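Local coordinates for CAMK/CAMK2 protein kinase (Salpingoeca rosetta, PDB 5IG1) that probably transfers phosphate from ATP to serine and threonine of target proteins as a calcium/calmodulin-dependent kinase, this piece holding the kinase domain, at residues H75-S80 with I125-Q130; S119-Q124 with A156-T161; K135-R140 with G164-M169. One frame throughout, in Å; residues are numbered along the deposited sequence.

Contact 1 (H75-S80 with I125-Q130)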
ATOM      1  N   HIS A  75      -3.335  -3.749 -13.592  1.00 66.92           N
ATOM      2  CA  HIS A  75      -1.981  -4.242 -13.395  1.00 51.91           C
ATOM      3  C   HIS A  75      -2.029  -5.485 -12.522  1.00 59.78           C
ATOM      4  O   HIS A  75      -2.921  -5.638 -11.682  1.00 68.20           O
ATOM      5  CB  HIS A  75      -1.087  -3.176 -12.756  1.00 53.01           C
ATOM      6  CG  HIS A  75       0.371  -3.507 -12.790  1.00 48.76           C
ATOM      7  ND1 HIS A  75       1.009  -4.175 -11.767  1.00 54.78           N
ATOM      8  CD2 HIS A  75       1.317  -3.254 -13.723  1.00 37.61           C
ATOM      9  CE1 HIS A  75       2.285  -4.325 -12.071  1.00 63.61           C
ATOM     10  NE2 HIS A  75       2.499  -3.773 -13.253  1.00 67.61           N
ATOM     11  N   GLU A  76      -1.055  -6.372 -12.732  1.00 65.11           N
ATOM     12  CA  GLU A  76      -1.027  -7.632 -11.995  1.00 57.59           C
ATOM     13  C   GLU A  76      -0.882  -7.402 -10.493  1.00 55.00           C
ATOM     14  O   GLU A  76      -1.471  -8.131  -9.686  1.00 64.65           O
ATOM     15  CB  GLU A  76       0.109  -8.510 -12.527  1.00 72.21           C
ATOM     16  CG  GLU A  76       0.438  -9.729 -11.673  1.00 94.51           C
ATOM     17  CD  GLU A  76      -0.708 -10.719 -11.588  1.00107.33           C
ATOM     18  OE1 GLU A  76      -1.149 -11.029 -10.460  1.00 97.96           O
ATOM     19  OE2 GLU A  76      -1.171 -11.183 -12.652  1.00118.91           O
ATOM     20  N   HIS A  77      -0.115  -6.388 -10.093  1.00 46.33           N
ATOM     21  CA  HIS A  77       0.171  -6.145  -8.686  1.00 45.49           C
ATOM     22  C   HIS A  77      -0.651  -5.001  -8.112  1.00 41.87           C
ATOM     23  O   HIS A  77      -0.250  -4.381  -7.117  1.00 48.98           O
ATOM     24  CB  HIS A  77       1.666  -5.908  -8.501  1.00 50.19           C
ATOM     25  CG  HIS A  77       2.490  -7.061  -8.972  1.00 49.18           C
ATOM     26  ND1 HIS A  77       2.424  -8.304  -8.383  1.00 40.49           N
ATOM     27  CD2 HIS A  77       3.345  -7.181 -10.013  1.00 58.40           C
ATOM     28  CE1 HIS A  77       3.232  -9.132  -9.019  1.00 51.40           C
ATOM     29  NE2 HIS A  77       3.802  -8.475 -10.013  1.00 65.03           N
ATOM     30  N   ILE A  78      -1.792  -4.716  -8.727  1.00 44.89           N
ATOM     31  CA  ILE A  78      -2.795  -3.803  -8.200  1.00 44.74           C
ATOM     32  C   ILE A  78      -4.097  -4.580  -8.133  1.00 39.07           C
ATOM     33  O   ILE A  78      -4.539  -5.136  -9.146  1.00 66.81           O
ATOM     34  CB  ILE A  78      -2.957  -2.558  -9.082  1.00 40.59           C
ATOM     35  CG1 ILE A  78      -1.654  -1.770  -9.153  1.00 39.79           C
ATOM     36  CG2 ILE A  78      -4.079  -1.683  -8.558  1.00 31.86           C
ATOM     37  CD1 ILE A  78      -1.729  -0.628 -10.117  1.00 41.32           C
ATOM     38  N   VAL A  79      -4.705  -4.628  -6.946  1.00 48.30           N
ATOM     39  CA  VAL A  79      -6.001  -5.272  -6.769  1.00 45.25           C
ATOM     40  C   VAL A  79      -7.009  -4.650  -7.725  1.00 43.83           C
ATOM     41  O   VAL A  79      -7.400  -3.491  -7.561  1.00 51.41           O
ATOM     42  CB  VAL A  79      -6.494  -5.163  -5.318  1.00 37.37           C
ATOM     43  CG1 VAL A  79      -7.914  -5.695  -5.220  1.00 43.86           C
ATOM     44  CG2 VAL A  79      -5.570  -5.925  -4.382  1.00 33.36           C
ATOM     45  N   SER A  80      -7.437  -5.420  -8.721  1.00 45.43           N
ATOM     46  CA  SER A  80      -8.259  -4.888  -9.795  1.00 51.95           C
ATOM     47  C   SER A  80      -9.696  -4.707  -9.334  1.00 63.07           C
ATOM     48  O   SER A  80     -10.309  -5.636  -8.796  1.00 56.10           O
ATOM     49  CB  SER A  80      -8.214  -5.809 -11.017  1.00 72.52           C
ATOM     50  OG  SER A  80      -7.011  -5.632 -11.747  1.00 96.71           O
ATOM     51  N   ILE A 125       5.725  -4.245  -5.586  1.00 41.50           N
ATOM     52  CA  ILE A 125       5.203  -2.941  -5.184  1.00 39.71           C
ATOM     53  C   ILE A 125       5.669  -1.864  -6.156  1.00 41.88           C
ATOM     54  O   ILE A 125       4.877  -1.048  -6.642  1.00 48.23           O
ATOM     55  CB  ILE A 125       5.630  -2.616  -3.741  1.00 47.26           C
ATOM     56  CG1 ILE A 125       5.110  -3.679  -2.776  1.00 46.09           C
ATOM     57  CG2 ILE A 125       5.155  -1.220  -3.333  1.00 41.59           C
ATOM     58  CD1 ILE A 125       5.673  -3.549  -1.388  1.00 42.51           C
ATOM     59  N   LEU A 126       6.963  -1.868  -6.472  1.00 39.94           N
ATOM     60  CA  LEU A 126       7.520  -0.848  -7.351  1.00 46.08           C
ATOM     61  C   LEU A 126       6.933  -0.938  -8.751  1.00 48.87           C
ATOM     62  O   LEU A 126       6.689   0.088  -9.381  1.00 52.15           O
ATOM     63  CB  LEU A 126       9.046  -0.964  -7.403  1.00 44.26           C
ATOM     64  CG  LEU A 126       9.795  -0.356  -6.216  1.00 39.26           C
ATOM     65  CD1 LEU A 126      11.287  -0.589  -6.366  1.00 50.63           C
ATOM     66  CD2 LEU A 126       9.502   1.133  -6.095  1.00 42.57           C
ATOM     67  N   SER A 127       6.716  -2.146  -9.271  1.00 53.50           N
ATOM     68  CA  SER A 127       6.167  -2.253 -10.620  1.00 45.19           C
ATOM     69  C   SER A 127       4.737  -1.732 -10.664  1.00 50.65           C
ATOM     70  O   SER A 127       4.367  -0.979 -11.579  1.00 67.02           O
ATOM     71  CB  SER A 127       6.240  -3.700 -11.110  1.00 57.89           C
ATOM     72  OG  SER A 127       5.477  -4.564 -10.291  1.00 84.72           O
ATOM     73  N   ALA A 128       3.924  -2.109  -9.671  1.00 43.66           N
ATOM     74  CA  ALA A 128       2.588  -1.537  -9.557  1.00 44.35           C
ATOM     75  C   ALA A 128       2.649  -0.014  -9.502  1.00 55.97           C
ATOM     76  O   ALA A 128       1.893   0.675 -10.202  1.00 54.71           O
ATOM     77  CB  ALA A 128       1.891  -2.094  -8.316  1.00 44.35           C
ATOM     78  N   LEU A 129       3.564   0.526  -8.691  1.00 50.03           N
ATOM     79  CA  LEU A 129       3.725   1.972  -8.609  1.00 43.25           C
ATOM     80  C   LEU A 129       4.150   2.572  -9.939  1.00 56.70           C
ATOM     81  O   LEU A 129       3.767   3.700 -10.255  1.00 64.03           O
ATOM     82  CB  LEU A 129       4.746   2.332  -7.535  1.00 39.39           C
ATOM     83  CG  LEU A 129       4.209   2.371  -6.113  1.00 43.33           C
ATOM     84  CD1 LEU A 129       5.157   3.191  -5.285  1.00 57.48           C
ATOM     85  CD2 LEU A 129       2.808   2.977  -6.111  1.00 37.63           C
ATOM     86  N   GLN A 130       4.968   1.856 -10.710  1.00 52.72           N
ATOM     87  CA  GLN A 130       5.359   2.347 -12.026  1.00 59.32           C
ATOM     88  C   GLN A 130       4.146   2.466 -12.931  1.00 60.75           C
ATOM     89  O   GLN A 130       4.032   3.422 -13.708  1.00 69.00           O
ATOM     90  CB  GLN A 130       6.402   1.424 -12.651  1.00 56.07           C
ATOM     91  CG  GLN A 130       6.875   1.888 -14.013  1.00 78.11           C
ATOM     92  CD  GLN A 130       7.935   0.979 -14.609  1.00 93.17           C
ATOM     93  OE1 GLN A 130       8.995   1.441 -15.036  1.00106.18           O
ATOM     94  NE2 GLN A 130       7.650  -0.318 -14.653  1.00 73.53           N
TER
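His75 lays one face of its imidazole over the backbone of Ala128, with Ala128 CA 4.0 Å from the ring centroid and 27° off the ring normal, a CH-pi contact. The pair joins the loop that follows helix 57-72 to helix 115-134, the αC-β4 loop and αE of the protein kinase fold. With CG opposite the backbone N (chi1 -168°), the ring is set where ND1 can take the N-H of His77 while a face meets the helix. Ser127 OG approaches the same ring at its edge, 3.7 Å from His75 CE1. Inside the type I beta turn from His75 to Ile78, His75 ND1 accepts from His77 N at 3.0 Å, the donor being tilted out of the imidazole plane and the bond nearly straight at the hydrogen (164°). Were His75 cut back to an alanine, His77 N would probably lose its side-chain acceptor and a gap open over the Ala128 backbone. His77 meets the helix obliquely, CD2 lying 3.4 Å from Ser127 OG. Neither of these approaches to the hydroxyl is a hydrogen bond: Ser127 OG is bonded to Gln124 O of its own helix, and His77 ND1 to Val158 O. No hydrogen bond spans the two segments, so contact here rests on packing. Much of it gathers round the methyl of Ala128. His77 CB packs on Ala128 CB at 3.8 Å, and His77 O also faces this methyl. From further along the loop, Ile78 CG1 comes within 3.7 Å of Ala128 CB.

Contact 2 (S119-Q124 with A156-T161)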
ATOM      1  N   SER A 119      13.139  -8.139  -1.639  1.00 50.37           N
ATOM      2  CA  SER A 119      13.350  -7.531  -2.941  1.00 42.72           C
ATOM      3  C   SER A 119      12.291  -7.974  -3.933  1.00 41.57           C
ATOM      4  O   SER A 119      11.952  -7.220  -4.845  1.00 59.97           O
ATOM      5  CB  SER A 119      14.749  -7.877  -3.458  1.00 36.71           C
ATOM      6  OG  SER A 119      15.030  -7.208  -4.676  1.00 61.63           O
ATOM      7  N   ALA A 120      11.780  -9.196  -3.791  1.00 44.09           N
ATOM      8  CA  ALA A 120      10.665  -9.630  -4.624  1.00 32.32           C
ATOM      9  C   ALA A 120       9.409  -8.840  -4.286  1.00 45.77           C
ATOM     10  O   ALA A 120       8.708  -8.345  -5.180  1.00 55.23           O
ATOM     11  CB  ALA A 120      10.433 -11.127  -4.442  1.00 37.48           C
ATOM     12  N   CYS A 121       9.120  -8.698  -2.990  1.00 50.87           N
ATOM     13  CA  CYS A 121       7.992  -7.876  -2.566  1.00 49.02           C
ATOM     14  C   CYS A 121       8.143  -6.450  -3.077  1.00 51.37           C
ATOM     15  O   CYS A 121       7.233  -5.901  -3.715  1.00 58.35           O
ATOM     16  CB  CYS A 121       7.880  -7.891  -1.042  1.00 50.35           C
ATOM     17  SG  CYS A 121       7.559  -9.507  -0.331  1.00 75.87           S
ATOM     18  N   MET A 122       9.299  -5.841  -2.818  1.00 45.77           N
ATOM     19  CA  MET A 122       9.504  -4.463  -3.246  1.00 44.21           C
ATOM     20  C   MET A 122       9.481  -4.342  -4.756  1.00 45.52           C
ATOM     21  O   MET A 122       9.092  -3.301  -5.285  1.00 48.43           O
ATOM     22  CB  MET A 122      10.821  -3.924  -2.697  1.00 46.63           C
ATOM     23  CG  MET A 122      10.700  -3.440  -1.277  1.00 55.55           C
ATOM     24  SD  MET A 122       9.508  -2.099  -1.213  1.00 70.14           S
ATOM     25  CE  MET A 122      10.174  -1.047  -2.495  1.00 51.95           C
ATOM     26  N   HIS A 123       9.913  -5.379  -5.463  1.00 58.42           N
ATOM     27  CA  HIS A 123       9.845  -5.346  -6.914  1.00 49.55           C
ATOM     28  C   HIS A 123       8.398  -5.274  -7.374  1.00 60.94           C
ATOM     29  O   HIS A 123       8.053  -4.467  -8.244  1.00 63.73           O
ATOM     30  CB  HIS A 123      10.539  -6.570  -7.508  1.00 48.14           C
ATOM     31  CG  HIS A 123      10.433  -6.650  -8.997  1.00 64.93           C
ATOM     32  ND1 HIS A 123      11.412  -6.172  -9.843  1.00 52.99           N
ATOM     33  CD2 HIS A 123       9.449  -7.128  -9.794  1.00 68.24           C
ATOM     34  CE1 HIS A 123      11.041  -6.366 -11.095  1.00 42.71           C
ATOM     35  NE2 HIS A 123       9.854  -6.944 -11.093  1.00 57.60           N
ATOM     36  N   GLN A 124       7.532  -6.109  -6.791  1.00 40.46           N
ATOM     37  CA  GLN A 124       6.122  -6.071  -7.165  1.00 33.37           C
ATOM     38  C   GLN A 124       5.482  -4.732  -6.805  1.00 47.49           C
ATOM     39  O   GLN A 124       4.769  -4.136  -7.630  1.00 51.33           O
ATOM     40  CB  GLN A 124       5.392  -7.228  -6.497  1.00 31.02           C
ATOM     41  CG  GLN A 124       6.015  -8.569  -6.822  1.00 42.89           C
ATOM     42  CD  GLN A 124       5.445  -9.697  -5.988  1.00 49.91           C
ATOM     43  OE1 GLN A 124       4.254  -9.988  -6.056  1.00 49.46           O
ATOM     44  NE2 GLN A 124       6.294 -10.332  -5.183  1.00 55.24           N
ATOM     45  N   ALA A 156       2.773 -16.248  -3.822  1.00 68.77           N
ATOM     46  CA  ALA A 156       1.638 -15.460  -4.265  1.00 50.13           C
ATOM     47  C   ALA A 156       2.083 -14.024  -4.538  1.00 57.63           C
ATOM     48  O   ALA A 156       3.002 -13.516  -3.889  1.00 50.98           O
ATOM     49  CB  ALA A 156       0.530 -15.464  -3.217  1.00 40.74           C
ATOM     50  N   PRO A 157       1.455 -13.351  -5.497  1.00 56.09           N
ATOM     51  CA  PRO A 157       1.890 -11.996  -5.839  1.00 48.43           C
ATOM     52  C   PRO A 157       1.443 -10.973  -4.809  1.00 46.98           C
ATOM     53  O   PRO A 157       0.355 -11.063  -4.233  1.00 52.75           O
ATOM     54  CB  PRO A 157       1.222 -11.748  -7.197  1.00 47.36           C
ATOM     55  CG  PRO A 157       0.002 -12.594  -7.154  1.00 47.71           C
ATOM     56  CD  PRO A 157       0.382 -13.828  -6.388  1.00 44.61           C
ATOM     57  N   VAL A 158       2.307  -9.992  -4.576  1.00 44.89           N
ATOM     58  CA  VAL A 158       1.944  -8.833  -3.774  1.00 39.18           C
ATOM     59  C   VAL A 158       1.120  -7.888  -4.636  1.00 47.72           C
ATOM     60  O   VAL A 158       1.473  -7.608  -5.788  1.00 50.09           O
ATOM     61  CB  VAL A 158       3.197  -8.133  -3.228  1.00 38.31           C
ATOM     62  CG1 VAL A 158       2.813  -6.870  -2.477  1.00 30.41           C
ATOM     63  CG2 VAL A 158       3.977  -9.080  -2.330  1.00 41.75           C
ATOM     64  N   LYS A 159       0.014  -7.403  -4.082  1.00 43.92           N
ATOM     65  CA  LYS A 159      -0.874  -6.475  -4.763  1.00 29.86           C
ATOM     66  C   LYS A 159      -1.130  -5.286  -3.854  1.00 45.57           C
ATOM     67  O   LYS A 159      -1.461  -5.470  -2.679  1.00 54.32           O
ATOM     68  CB  LYS A 159      -2.195  -7.148  -5.130  1.00 42.75           C
ATOM     69  CG  LYS A 159      -2.080  -8.202  -6.220  1.00 42.50           C
ATOM     70  CD  LYS A 159      -3.388  -8.949  -6.369  1.00 38.49           C
ATOM     71  CE  LYS A 159      -3.314  -9.974  -7.479  1.00 45.98           C
ATOM     72  NZ  LYS A 159      -3.605  -9.369  -8.805  1.00 63.04           N
ATOM     73  N   ILE A 160      -0.968  -4.069  -4.385  1.00 41.89           N
ATOM     74  CA  ILE A 160      -1.284  -2.871  -3.619  1.00 34.47           C
ATOM     75  C   ILE A 160      -2.759  -2.555  -3.814  1.00 35.20           C
ATOM     76  O   ILE A 160      -3.388  -2.994  -4.780  1.00 48.92           O
ATOM     77  CB  ILE A 160      -0.394  -1.675  -4.006  1.00 31.43           C
ATOM     78  CG1 ILE A 160      -0.739  -1.169  -5.399  1.00 52.59           C
ATOM     79  CG2 ILE A 160       1.076  -2.076  -3.954  1.00 42.54           C
ATOM     80  CD1 ILE A 160       0.110   0.022  -5.821  1.00 56.70           C
ATOM     81  N   THR A 161      -3.324  -1.792  -2.883  1.00 45.32           N
ATOM     82  CA  THR A 161      -4.770  -1.586  -2.869  1.00 38.53           C
ATOM     83  C   THR A 161      -5.091  -0.301  -2.107  1.00 37.60           C
ATOM     84  O   THR A 161      -4.197   0.453  -1.713  1.00 39.80           O
ATOM     85  CB  THR A 161      -5.474  -2.796  -2.255  1.00 47.30           C
ATOM     86  OG1 THR A 161      -6.892  -2.598  -2.287  1.00 73.03           O
ATOM     87  CG2 THR A 161      -5.026  -2.991  -0.814  1.00 38.03           C
TER
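Pro157 meets the helix through the side-chain oxygen of Gln124: Gln124 OE1 is 3.1 Å from Pro157 CA and also faces Pro157 CB. At Val158 the same oxygen accepts the backbone N-H, the one hydrogen bond between the segments. The modelled separation of Val158 N and Gln124 OE1, 2.4 Å, is too short to trust at 2.9 Å resolution, although the 155° angle at hydrogen suits a bond. In the kinase fold this sets αE, helix 115-134, against an edge strand, 158-160, of the small C-lobe sheet that it forms with 147-149 and 101-102. Gln124 reaches the strand with CG beside its backbone N (chi1 -56°) and the chain extended beyond CG. The other end of the amide turns back to the helix, where Gln124 NE2 gives a weak bond to Ala120 O at 3.1 Å. The amide thus has a donor near its oxygen and an acceptor near its nitrogen, a pattern consistent with its modelled orientation. The Val158 side chain crosses that of Gln124 at about a right angle, its CB 3.5 Å from Gln124 OE1. Val158 CG2 reaches on to Cys121 SG, 4.1 Å away, in a loose apolar contact, and on the sheet side Val158 also touches Leu149 of the neighbouring strand. Lys159 points away from the helix and takes its NZ to Glu96 in a salt bridge, while Ile160 pairs through its backbone with His77 and Val79.

Contact 3 (K135-R140 with G164-M169)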
ATOM      1  N   LYS A 135       0.470   6.636 -15.198  1.00 53.93           N
ATOM      2  CA  LYS A 135      -0.831   7.243 -15.409  1.00 43.29           C
ATOM      3  C   LYS A 135      -1.045   8.472 -14.532  1.00 58.28           C
ATOM      4  O   LYS A 135      -2.190   8.911 -14.368  1.00 67.99           O
ATOM      5  CB  LYS A 135      -1.932   6.209 -15.169  1.00 43.10           C
ATOM      6  CG  LYS A 135      -1.804   4.988 -16.070  1.00 54.87           C
ATOM      7  CD  LYS A 135      -3.151   4.327 -16.348  1.00 68.96           C
ATOM      8  CE  LYS A 135      -3.035   3.334 -17.500  1.00 86.18           C
ATOM      9  NZ  LYS A 135      -4.354   2.757 -17.883  1.00104.64           N
ATOM     10  N   ASN A 136       0.031   9.027 -13.967  1.00 60.96           N
ATOM     11  CA  ASN A 136      -0.023  10.258 -13.176  1.00 63.30           C
ATOM     12  C   ASN A 136      -0.882  10.087 -11.925  1.00 59.04           C
ATOM     13  O   ASN A 136      -1.574  11.009 -11.491  1.00 63.89           O
ATOM     14  CB  ASN A 136      -0.517  11.435 -14.017  1.00 55.32           C
ATOM     15  CG  ASN A 136       0.537  11.946 -14.963  1.00 71.87           C
ATOM     16  OD1 ASN A 136       1.713  12.014 -14.615  1.00 91.52           O
ATOM     17  ND2 ASN A 136       0.124  12.306 -16.169  1.00 87.87           N
ATOM     18  N   ILE A 137      -0.829   8.900 -11.335  1.00 47.39           N
ATOM     19  CA  ILE A 137      -1.595   8.574 -10.140  1.00 38.10           C
ATOM     20  C   ILE A 137      -0.631   8.487  -8.970  1.00 49.68           C
ATOM     21  O   ILE A 137       0.387   7.788  -9.051  1.00 58.87           O
ATOM     22  CB  ILE A 137      -2.367   7.257 -10.313  1.00 49.20           C
ATOM     23  CG1 ILE A 137      -3.485   7.433 -11.345  1.00 46.21           C
ATOM     24  CG2 ILE A 137      -2.914   6.780  -8.971  1.00 39.81           C
ATOM     25  CD1 ILE A 137      -4.179   6.150 -11.713  1.00 54.23           C
ATOM     26  N   ILE A 138      -0.949   9.201  -7.891  1.00 56.65           N
ATOM     27  CA  ILE A 138      -0.189   9.165  -6.646  1.00 36.13           C
ATOM     28  C   ILE A 138      -1.041   8.448  -5.611  1.00 36.25           C
ATOM     29  O   ILE A 138      -2.115   8.938  -5.245  1.00 72.92           O
ATOM     30  CB  ILE A 138       0.172  10.575  -6.157  1.00 51.45           C
ATOM     31  CG1 ILE A 138       0.742  11.433  -7.289  1.00 54.21           C
ATOM     32  CG2 ILE A 138       1.159  10.480  -5.023  1.00 49.48           C
ATOM     33  CD1 ILE A 138       0.833  12.915  -6.930  1.00 53.58           C
ATOM     34  N   HIS A 139      -0.567   7.293  -5.137  1.00 37.64           N
ATOM     35  CA  HIS A 139      -1.328   6.533  -4.140  1.00 39.38           C
ATOM     36  C   HIS A 139      -1.469   7.310  -2.832  1.00 38.73           C
ATOM     37  O   HIS A 139      -2.525   7.273  -2.192  1.00 47.24           O
ATOM     38  CB  HIS A 139      -0.650   5.183  -3.890  1.00 34.77           C
ATOM     39  CG  HIS A 139      -1.440   4.252  -3.021  1.00 36.60           C
ATOM     40  ND1 HIS A 139      -1.556   4.414  -1.656  1.00 33.13           N
ATOM     41  CD2 HIS A 139      -2.145   3.138  -3.328  1.00 37.41           C
ATOM     42  CE1 HIS A 139      -2.311   3.447  -1.164  1.00 45.31           C
ATOM     43  NE2 HIS A 139      -2.674   2.655  -2.156  1.00 43.72           N
ATOM     44  N   ARG A 140      -0.398   7.988  -2.409  1.00 44.06           N
ATOM     45  CA  ARG A 140      -0.365   8.889  -1.256  1.00 52.84           C
ATOM     46  C   ARG A 140      -0.458   8.184   0.092  1.00 49.77           C
ATOM     47  O   ARG A 140      -0.129   8.783   1.121  1.00 53.71           O
ATOM     48  CB  ARG A 140      -1.476   9.941  -1.345  1.00 40.04           C
ATOM     49  CG  ARG A 140      -1.216  11.046  -2.344  1.00 37.38           C
ATOM     50  CD  ARG A 140      -1.907  12.326  -1.893  1.00 42.56           C
ATOM     51  NE  ARG A 140      -3.305  12.095  -1.543  1.00 39.96           N
ATOM     52  CZ  ARG A 140      -4.064  12.971  -0.895  1.00 52.58           C
ATOM     53  NH1 ARG A 140      -3.548  14.138  -0.517  1.00 41.91           N
ATOM     54  NH2 ARG A 140      -5.331  12.674  -0.614  1.00 43.26           N
ATOM     55  N   GLY A 164      -8.253   5.128  -2.027  1.00 43.87           N
ATOM     56  CA  GLY A 164      -9.168   6.169  -1.581  1.00 45.94           C
ATOM     57  C   GLY A 164      -8.499   7.522  -1.428  1.00 41.92           C
ATOM     58  O   GLY A 164      -9.104   8.558  -1.708  1.00 69.05           O
ATOM     59  N   LEU A 165      -7.243   7.534  -0.989  1.00 45.00           N
ATOM     60  CA  LEU A 165      -6.470   8.764  -0.886  1.00 46.15           C
ATOM     61  C   LEU A 165      -5.728   9.100  -2.170  1.00 51.40           C
ATOM     62  O   LEU A 165      -5.074  10.148  -2.234  1.00 51.29           O
ATOM     63  CB  LEU A 165      -5.473   8.668   0.274  1.00 52.80           C
ATOM     64  CG  LEU A 165      -6.078   8.793   1.671  1.00 40.89           C
ATOM     65  CD1 LEU A 165      -5.002   8.728   2.729  1.00 51.98           C
ATOM     66  CD2 LEU A 165      -6.866  10.086   1.784  1.00 46.56           C
ATOM     67  N   ALA A 166      -5.822   8.244  -3.188  1.00 54.29           N
ATOM     68  CA  ALA A 166      -5.099   8.462  -4.431  1.00 45.05           C
ATOM     69  C   ALA A 166      -5.553   9.748  -5.108  1.00 43.22           C
ATOM     70  O   ALA A 166      -6.727  10.120  -5.066  1.00 55.60           O
ATOM     71  CB  ALA A 166      -5.297   7.277  -5.377  1.00 36.40           C
ATOM     72  N   VAL A 167      -4.601  10.432  -5.743  1.00 44.84           N
ATOM     73  CA  VAL A 167      -4.875  11.655  -6.483  1.00 43.99           C
ATOM     74  C   VAL A 167      -4.278  11.527  -7.874  1.00 44.62           C
ATOM     75  O   VAL A 167      -3.379  10.721  -8.122  1.00 57.35           O
ATOM     76  CB  VAL A 167      -4.318  12.908  -5.778  1.00 41.61           C
ATOM     77  CG1 VAL A 167      -4.979  13.089  -4.419  1.00 53.78           C
ATOM     78  CG2 VAL A 167      -2.807  12.811  -5.641  1.00 44.51           C
ATOM     79  N   ILE A 168      -4.790  12.349  -8.785  1.00 41.89           N
ATOM     80  CA  ILE A 168      -4.300  12.421 -10.156  1.00 50.85           C
ATOM     81  C   ILE A 168      -3.542  13.728 -10.316  1.00 62.73           C
ATOM     82  O   ILE A 168      -4.101  14.811 -10.103  1.00 61.96           O
ATOM     83  CB  ILE A 168      -5.441  12.319 -11.175  1.00 49.29           C
ATOM     84  CG1 ILE A 168      -6.254  11.053 -10.930  1.00 52.90           C
ATOM     85  CG2 ILE A 168      -4.886  12.323 -12.590  1.00 43.89           C
ATOM     86  CD1 ILE A 168      -7.319  10.825 -11.960  1.00 53.01           C
ATOM     87  N   MET A 169      -2.272  13.627 -10.697  1.00 64.34           N
ATOM     88  CA  MET A 169      -1.390  14.776 -10.847  1.00 57.90           C
ATOM     89  C   MET A 169      -1.340  15.164 -12.320  1.00 68.77           C
ATOM     90  O   MET A 169      -0.727  14.464 -13.132  1.00 78.42           O
ATOM     91  CB  MET A 169       0.002  14.443 -10.316  1.00 58.25           C
ATOM     92  CG  MET A 169       1.028  15.521 -10.535  1.00 79.46           C
ATOM     93  SD  MET A 169       2.673  14.899 -10.190  1.00 80.23           S
ATOM     94  CE  MET A 169       2.754  13.535 -11.351  1.00 81.31           C
TER
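Arg140 reaches across to the 164-169 segment with its whole side chain, beginning at CB, which lies 3.7 Å from Leu165 O. CG is about as near to Val167 CG2 as to that oxygen, and CD comes to 3.9 Å from Val167 CG2. A bend at chi3 (-50°) then swings the guanidinium side-on to the carbonyl. NE donates to Leu165 O at 2.7 Å and NH2 to the same Leu165 O at 3.0 Å. Leu165 O lies near the guanidinium plane, and the NE bond is the straighter (154° against 135°). Val167 CG1 sits 3.4 Å above that plane over one face, offset toward the rim. At the tip, NH1 bonds to Tyr195 OH. This is the arginine of the HRD motif, which in many kinases meets a phosphorylated activation segment; here it grips the main chain just after the DFG glycine, Gly164. Next to it runs the two-stranded antiparallel β6-β9 pairing. Ile138 and Val167 form its hydrogen-bonded pair, with Ile138 N 2.9 Å from Val167 O and Val167 N returning a bond to Ile138 O. Asn136, which closes a Schellman motif after helix 115-134, adds its O as acceptor for Met169 N at 2.8 Å. On the face bearing Val167, Ile138 CD1 packs 3.8 Å from Met169 CB, and Val199 of helix 198-213 also touches Ile138.

Overall arrangement
All three contacts lie in the protein kinase domain, and two share helix 115-134: contact 2 uses residues 119-124, contact 1 the next turns, 125-130. Their centres are about 8 Å apart, and they touch through the 75-80 loop and strand 158-160. Contact 3 follows that helix through strand 137-138; its centre is about 13 Å from that of contact 1 and about 19 Å from that of contact 2. Along the chain, contact 1 closes before contact 3 opens, whereas contact 2 crosses both: 119-124 falls between 75-80 and 125-130, and 156-161 between 135-140 and 164-169. A probable hydrogen bond, Thr161 O with His139 NE2, joins contacts 2 and 3, linking αC-β4 loop, αE, HRD and DFG regions.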